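Local structure of integron gene cassette protein HFX_CASS2 (3FXH) at residues Asn24-Ile35 / Ile121-Asn132. The protein is of unknown function, an all-helical product of a mobile integron gene cassette that assembles as a pair of identical subunits. Sequence-based numbering, arbitrary orientation.
Sequences NKHATSAVHEII and INICLAILREIN
Val31 fits as a knob into a hole formed by Cys124, Ile127, Leu128 and Ile131, in a buried knobs-into-holes contact that joins the chain's first helix, 24-43, to its last, 116-131; the segments 24-35 and 121-131 run nearly antiparallel, their axes 9.7 Å apart. A chi1 of 170° sends the two methyls of Val31 to different partners: CG1 lies 3.6 Å from Leu128 CD2 and also meets the Cys124 carbonyl, while CG2 touches Ile127 CG2 and Ile131 CD1. The reciprocal knob is Ile131, set among Asn24, Ala27, Thr28 and Val31; its CD1 rests 3.9 Å from Ala27 CB. Further along, Cys124 packs on two neighbouring isoleucines, its CB 3.5 Å from Ile35 CG1 and its SG 3.7 Å from Ile34 CG2. Ile35 CD1 continues to Leu125 CD2.

At one flank, Leu128 CD2 meets the edge of the His32 ring in its plane, 3.8 Å from CD2 of the histidine. His32 and Leu125 both pack on the second subunit, whereas Ile34 and Ile127 face helix 88-102.

Polar groups gather near Ile131. Thr28 OG1 stands beside its own backbone N (chi1 -64°) and donates to Asn24 O at 2.8 Å; Thr28 N reaches that oxygen from the opposite face of the carbonyl plane. The same hydroxyl lies 3.3 Å from Ile131 CG2. A valine here would probably cost Asn24 O its hydroxyl donor and crowd Ile131 CG2 with a methyl.

No hydrogen bond crosses between the segments, so apolar interlocking holds the pair together, and the threonine hydroxyl spends its proton within its own helix.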
ATOM      1  N   ASN A  24       6.703 -12.427 -13.375  1.00 49.14           N
ATOM      2  CA  ASN A  24       6.372 -12.154 -11.979  1.00 51.86           C
ATOM      3  C   ASN A  24       7.028 -10.870 -11.520  1.00 46.01           C
ATOM      4  O   ASN A  24       6.460 -10.106 -10.741  1.00 40.19           O
ATOM      5  CB  ASN A  24       6.825 -13.298 -11.075  1.00 58.63           C
ATOM      6  CG  ASN A  24       5.938 -14.518 -11.187  1.00 66.42           C
ATOM      7  OD1 ASN A  24       5.067 -14.588 -12.054  1.00 65.70           O
ATOM      8  ND2 ASN A  24       6.155 -15.490 -10.310  1.00 66.69           N
ATOM      9  N   LYS A  25       8.241 -10.639 -12.010  1.00 43.29           N
ATOM     10  CA  LYS A  25       8.979  -9.435 -11.668  1.00 40.79           C
ATOM     11  C   LYS A  25       8.268  -8.224 -12.254  1.00 43.73           C
ATOM     12  O   LYS A  25       8.074  -7.213 -11.577  1.00 35.72           O
ATOM     13  CB  LYS A  25      10.425  -9.518 -12.183  1.00 50.29           C
ATOM     14  CG  LYS A  25      11.043  -8.149 -12.328  1.00 53.86           C
ATOM     15  CD  LYS A  25      12.460  -8.121 -11.822  1.00 61.64           C
ATOM     16  CE  LYS A  25      13.037  -6.731 -11.963  1.00 59.73           C
ATOM     17  NZ  LYS A  25      14.509  -6.775 -11.974  1.00 49.83           N
ATOM     18  N   HIS A  26       7.873  -8.350 -13.516  1.00 38.81           N
ATOM     19  CA  HIS A  26       7.046  -7.344 -14.182  1.00 40.96           C
ATOM     20  C   HIS A  26       5.749  -7.109 -13.397  1.00 39.02           C
ATOM     21  O   HIS A  26       5.395  -5.968 -13.071  1.00 32.82           O
ATOM     22  CB  HIS A  26       6.733  -7.811 -15.617  1.00 45.21           C
ATOM     23  CG  HIS A  26       6.107  -6.764 -16.486  1.00 44.38           C
ATOM     24  ND1 HIS A  26       4.743  -6.564 -16.545  1.00 41.88           N
ATOM     25  CD2 HIS A  26       6.654  -5.874 -17.347  1.00 43.89           C
ATOM     26  CE1 HIS A  26       4.481  -5.582 -17.392  1.00 41.33           C
ATOM     27  NE2 HIS A  26       5.623  -5.149 -17.895  1.00 40.93           N
ATOM     28  N   ALA A  27       5.043  -8.192 -13.095  1.00 34.12           N
ATOM     29  CA  ALA A  27       3.748  -8.097 -12.413  1.00 30.04           C
ATOM     30  C   ALA A  27       3.870  -7.447 -11.034  1.00 29.56           C
ATOM     31  O   ALA A  27       3.037  -6.636 -10.641  1.00 25.90           O
ATOM     32  CB  ALA A  27       3.110  -9.475 -12.306  1.00 31.65           C
ATOM     33  N   THR A  28       4.914  -7.812 -10.302  1.00 32.08           N
ATOM     34  CA  THR A  28       5.200  -7.201  -9.008  1.00 31.59           C
ATOM     35  C   THR A  28       5.403  -5.674  -9.092  1.00 35.44           C
ATOM     36  O   THR A  28       4.826  -4.899  -8.317  1.00 26.76           O
ATOM     37  CB  THR A  28       6.422  -7.878  -8.389  1.00 32.32           C
ATOM     38  OG1 THR A  28       6.095  -9.245  -8.139  1.00 38.66           O
ATOM     39  CG2 THR A  28       6.826  -7.202  -7.080  1.00 29.60           C
ATOM     40  N   SER A  29       6.237  -5.250 -10.032  1.00 32.78           N
ATOM     41  CA  SER A  29       6.476  -3.835 -10.248  1.00 30.91           C
ATOM     42  C   SER A  29       5.214  -3.119 -10.668  1.00 27.78           C
ATOM     43  O   SER A  29       5.014  -1.958 -10.309  1.00 30.13           O
ATOM     44  CB  SER A  29       7.557  -3.637 -11.314  1.00 33.86           C
ATOM     45  OG  SER A  29       8.795  -4.094 -10.809  1.00 37.85           O
ATOM     46  N   ALA A  30       4.378  -3.798 -11.453  1.00 25.78           N
ATOM     47  CA  ALA A  30       3.114  -3.214 -11.896  1.00 28.31           C
ATOM     48  C   ALA A  30       2.187  -2.968 -10.705  1.00 24.10           C
ATOM     49  O   ALA A  30       1.520  -1.929 -10.627  1.00 22.31           O
ATOM     50  CB  ALA A  30       2.435  -4.122 -12.919  1.00 29.93           C
ATOM     51  N   VAL A  31       2.160  -3.923  -9.778  1.00 21.29           N
ATOM     52  CA  VAL A  31       1.297  -3.815  -8.596  1.00 20.80           C
ATOM     53  C   VAL A  31       1.832  -2.756  -7.640  1.00 23.72           C
ATOM     54  O   VAL A  31       1.065  -2.008  -7.041  1.00 25.06           O
ATOM     55  CB  VAL A  31       1.107  -5.192  -7.862  1.00 24.44           C
ATOM     56  CG1 VAL A  31       0.415  -4.993  -6.515  1.00 24.68           C
ATOM     57  CG2 VAL A  31       0.297  -6.148  -8.719  1.00 25.87           C
ATOM     58  N   HIS A  32       3.151  -2.667  -7.508  1.00 26.34           N
ATOM     59  CA  HIS A  32       3.744  -1.585  -6.717  1.00 26.42           C
ATOM     60  C   HIS A  32       3.362  -0.242  -7.341  1.00 25.77           C
ATOM     61  O   HIS A  32       3.079   0.726  -6.639  1.00 22.71           O
ATOM     62  CB  HIS A  32       5.277  -1.723  -6.634  1.00 24.63           C
ATOM     63  CG  HIS A  32       5.743  -2.723  -5.618  1.00 27.10           C
ATOM     64  ND1 HIS A  32       6.813  -2.493  -4.781  1.00 32.73           N
ATOM     65  CD2 HIS A  32       5.280  -3.957  -5.306  1.00 31.44           C
ATOM     66  CE1 HIS A  32       6.999  -3.549  -4.008  1.00 35.61           C
ATOM     67  NE2 HIS A  32       6.081  -4.449  -4.302  1.00 26.71           N
ATOM     68  N   GLU A  33       3.334  -0.202  -8.666  1.00 26.39           N
ATOM     69  CA  GLU A  33       2.919   0.992  -9.385  1.00 26.90           C
ATOM     70  C   GLU A  33       1.456   1.358  -9.132  1.00 25.41           C
ATOM     71  O   GLU A  33       1.110   2.535  -8.992  1.00 23.69           O
ATOM     72  CB  GLU A  33       3.161   0.820 -10.886  1.00 24.49           C
ATOM     73  CG  GLU A  33       2.388   1.794 -11.729  1.00 27.60           C
ATOM     74  CD  GLU A  33       2.947   1.902 -13.130  1.00 27.43           C
ATOM     75  OE1 GLU A  33       2.337   1.355 -14.067  1.00 32.17           O
ATOM     76  OE2 GLU A  33       4.009   2.532 -13.287  1.00 32.99           O
ATOM     77  N   ILE A  34       0.583   0.360  -9.107  1.00 23.68           N
ATOM     78  CA  ILE A  34      -0.807   0.644  -8.791  1.00 22.25           C
ATOM     79  C   ILE A  34      -0.923   1.279  -7.416  1.00 20.50           C
ATOM     80  O   ILE A  34      -1.609   2.280  -7.245  1.00 22.42           O
ATOM     81  CB  ILE A  34      -1.677  -0.616  -8.832  1.00 26.88           C
ATOM     82  CG1 ILE A  34      -1.804  -1.116 -10.272  1.00 29.27           C
ATOM     83  CG2 ILE A  34      -3.061  -0.319  -8.256  1.00 27.05           C
ATOM     84  CD1 ILE A  34      -2.305  -2.566 -10.374  1.00 25.05           C
ATOM     85  N   ILE A  35      -0.277   0.675  -6.427  1.00 20.65           N
ATOM     86  CA  ILE A  35      -0.337   1.216  -5.071  1.00 19.25           C
ATOM     87  C   ILE A  35       0.141   2.666  -5.048  1.00 19.65           C
ATOM     88  O   ILE A  35      -0.530   3.538  -4.496  1.00 19.29           O
ATOM     89  CB  ILE A  35       0.443   0.347  -4.054  1.00 22.92           C
ATOM     90  CG1 ILE A  35      -0.206  -1.041  -3.955  1.00 20.18           C
ATOM     91  CG2 ILE A  35       0.499   1.058  -2.681  1.00 18.33           C
ATOM     92  CD1 ILE A  35       0.502  -2.014  -2.989  1.00 20.74           C
ATOM     93  N   ILE A 121      -5.883  -0.935  -2.349  1.00 18.32           N
ATOM     94  CA  ILE A 121      -4.500  -1.083  -1.884  1.00 18.32           C
ATOM     95  C   ILE A 121      -4.320  -2.380  -1.090  1.00 21.86           C
ATOM     96  O   ILE A 121      -3.336  -3.111  -1.272  1.00 18.05           O
ATOM     97  CB  ILE A 121      -4.078   0.124  -1.067  1.00 17.97           C
ATOM     98  CG1 ILE A 121      -3.915   1.350  -2.000  1.00 18.54           C
ATOM     99  CG2 ILE A 121      -2.814  -0.155  -0.268  1.00 18.27           C
ATOM    100  CD1 ILE A 121      -3.655   2.639  -1.265  1.00 20.77           C
ATOM    101  N   ASN A 122      -5.277  -2.681  -0.218  1.00 21.65           N
ATOM    102  CA  ASN A 122      -5.230  -3.949   0.516  1.00 22.01           C
ATOM    103  C   ASN A 122      -5.270  -5.161  -0.423  1.00 27.83           C
ATOM    104  O   ASN A 122      -4.533  -6.125  -0.225  1.00 26.11           O
ATOM    105  CB  ASN A 122      -6.353  -4.011   1.555  1.00 20.73           C
ATOM    106  CG  ASN A 122      -6.028  -3.206   2.801  1.00 23.91           C
ATOM    107  OD1 ASN A 122      -5.240  -3.637   3.627  1.00 24.55           O
ATOM    108  ND2 ASN A 122      -6.629  -2.021   2.931  1.00 22.75           N
ATOM    109  N   ILE A 123      -6.122  -5.102  -1.444  1.00 20.05           N
ATOM    110  CA  ILE A 123      -6.210  -6.179  -2.420  1.00 18.69           C
ATOM    111  C   ILE A 123      -4.882  -6.296  -3.186  1.00 20.01           C
ATOM    112  O   ILE A 123      -4.402  -7.411  -3.436  1.00 24.83           O
ATOM    113  CB  ILE A 123      -7.432  -6.015  -3.342  1.00 22.81           C
ATOM    114  CG1 ILE A 123      -8.710  -6.345  -2.551  1.00 24.58           C
ATOM    115  CG2 ILE A 123      -7.336  -6.967  -4.553  1.00 19.97           C
ATOM    116  CD1 ILE A 123     -10.012  -6.059  -3.279  1.00 27.23           C
ATOM    117  N   CYS A 124      -4.256  -5.157  -3.493  1.00 20.29           N
ATOM    118  CA  CYS A 124      -2.925  -5.209  -4.109  1.00 21.66           C
ATOM    119  C   CYS A 124      -1.958  -6.080  -3.307  1.00 21.70           C
ATOM    120  O   CYS A 124      -1.171  -6.815  -3.882  1.00 20.84           O
ATOM    121  CB  CYS A 124      -2.332  -3.819  -4.298  1.00 20.44           C
ATOM    122  SG  CYS A 124      -3.070  -2.927  -5.694  1.00 21.03           S
ATOM    123  N   LEU A 125      -1.989  -5.980  -1.976  1.00 22.97           N
ATOM    124  CA  LEU A 125      -1.088  -6.792  -1.155  1.00 28.24           C
ATOM    125  C   LEU A 125      -1.438  -8.263  -1.251  1.00 29.32           C
ATOM    126  O   LEU A 125      -0.563  -9.123  -1.241  1.00 29.56           O
ATOM    127  CB  LEU A 125      -1.096  -6.335   0.317  1.00 26.29           C
ATOM    128  CG  LEU A 125      -0.913  -4.834   0.565  1.00 26.35           C
ATOM    129  CD1 LEU A 125      -1.197  -4.490   2.026  1.00 31.44           C
ATOM    130  CD2 LEU A 125       0.474  -4.385   0.186  1.00 29.14           C
ATOM    131  N   ALA A 126      -2.724  -8.566  -1.336  1.00 24.51           N
ATOM    132  CA  ALA A 126      -3.136  -9.948  -1.511  1.00 26.81           C
ATOM    133  C   ALA A 126      -2.612 -10.464  -2.854  1.00 30.53           C
ATOM    134  O   ALA A 126      -2.227 -11.608  -2.971  1.00 31.45           O
ATOM    135  CB  ALA A 126      -4.647 -10.071  -1.438  1.00 31.23           C
ATOM    136  N   ILE A 127      -2.581  -9.593  -3.858  1.00 28.70           N
ATOM    137  CA  ILE A 127      -2.132  -9.977  -5.197  1.00 25.40           C
ATOM    138  C   ILE A 127      -0.626 -10.221  -5.191  1.00 23.93           C
ATOM    139  O   ILE A 127      -0.134 -11.169  -5.807  1.00 29.48           O
ATOM    140  CB  ILE A 127      -2.532  -8.909  -6.248  1.00 29.50           C
ATOM    141  CG1 ILE A 127      -4.055  -8.848  -6.376  1.00 27.16           C
ATOM    142  CG2 ILE A 127      -1.929  -9.215  -7.628  1.00 26.77           C
ATOM    143  CD1 ILE A 127      -4.554  -7.723  -7.312  1.00 22.16           C
ATOM    144  N   LEU A 128       0.102  -9.379  -4.464  1.00 25.55           N
ATOM    145  CA  LEU A 128       1.539  -9.547  -4.323  1.00 32.72           C
ATOM    146  C   LEU A 128       1.878 -10.907  -3.718  1.00 33.98           C
ATOM    147  O   LEU A 128       2.809 -11.573  -4.150  1.00 30.31           O
ATOM    148  CB  LEU A 128       2.132  -8.431  -3.458  1.00 21.70           C
ATOM    149  CG  LEU A 128       2.178  -7.046  -4.102  1.00 23.76           C
ATOM    150  CD1 LEU A 128       2.717  -6.045  -3.093  1.00 30.29           C
ATOM    151  CD2 LEU A 128       3.049  -7.092  -5.353  1.00 28.86           C
ATOM    152  N   ARG A 129       1.129 -11.306  -2.701  1.00 28.55           N
ATOM    153  CA  ARG A 129       1.311 -12.629  -2.113  1.00 36.19           C
ATOM    154  C   ARG A 129       1.140 -13.712  -3.180  1.00 42.35           C
ATOM    155  O   ARG A 129       1.921 -14.672  -3.260  1.00 41.52           O
ATOM    156  CB  ARG A 129       0.306 -12.849  -0.984  1.00 40.59           C
ATOM    157  CG  ARG A 129       0.595 -12.064   0.282  1.00 39.50           C
ATOM    158  CD  ARG A 129      -0.267 -12.578   1.426  1.00 48.12           C
ATOM    159  NE  ARG A 129       0.039 -11.925   2.695  1.00 57.57           N
ATOM    160  CZ  ARG A 129       1.132 -12.162   3.416  1.00 61.18           C
ATOM    161  NH1 ARG A 129       2.041 -13.028   2.986  1.00 61.96           N
ATOM    162  NH2 ARG A 129       1.321 -11.528   4.567  1.00 58.30           N
ATOM    163  N   GLU A 130       0.104 -13.553  -3.999  1.00 40.45           N
ATOM    164  CA  GLU A 130      -0.164 -14.501  -5.071  1.00 48.54           C
ATOM    165  C   GLU A 130       0.999 -14.583  -6.051  1.00 47.82           C
ATOM    166  O   GLU A 130       1.402 -15.670  -6.451  1.00 45.70           O
ATOM    167  CB  GLU A 130      -1.446 -14.126  -5.813  1.00 52.32           C
ATOM    168  CG  GLU A 130      -2.714 -14.419  -5.040  1.00 50.54           C
ATOM    169  CD  GLU A 130      -3.893 -14.628  -5.957  1.00 61.33           C
ATOM    170  OE1 GLU A 130      -3.746 -14.372  -7.171  1.00 68.75           O
ATOM    171  OE2 GLU A 130      -4.959 -15.058  -5.473  1.00 66.07           O
ATOM    172  N   ILE A 131       1.534 -13.429  -6.437  1.00 44.78           N
ATOM    173  CA  ILE A 131       2.644 -13.376  -7.387  1.00 44.02           C
ATOM    174  C   ILE A 131       3.931 -13.986  -6.816  1.00 43.34           C
ATOM    175  O   ILE A 131       4.661 -14.685  -7.518  1.00 47.71           O
ATOM    176  CB  ILE A 131       2.929 -11.918  -7.821  1.00 41.52           C
ATOM    177  CG1 ILE A 131       1.698 -11.319  -8.504  1.00 33.01           C
ATOM    178  CG2 ILE A 131       4.150 -11.863  -8.743  1.00 44.52           C
ATOM    179  CD1 ILE A 131       1.740  -9.812  -8.658  1.00 25.00           C
ATOM    180  N   ASN A 132       4.187 -13.727  -5.537  1.00 47.55           N
ATOM    181  CA  ASN A 132       5.460 -14.063  -4.900  1.00 55.89           C
ATOM    182  C   ASN A 132       5.494 -15.466  -4.295  1.00 60.31           C
ATOM    183  O   ASN A 132       4.726 -16.344  -4.687  1.00 62.69           O
ATOM    184  CB  ASN A 132       5.803 -13.023  -3.824  1.00 65.73           C
ATOM    185  CG  ASN A 132       5.822 -11.596  -4.366  1.00 79.90           C
ATOM    186  OD1 ASN A 132       6.221 -11.357  -5.506  1.00 86.62           O
ATOM    187  ND2 ASN A 132       5.393 -10.640  -3.542  1.00 77.30           N
TER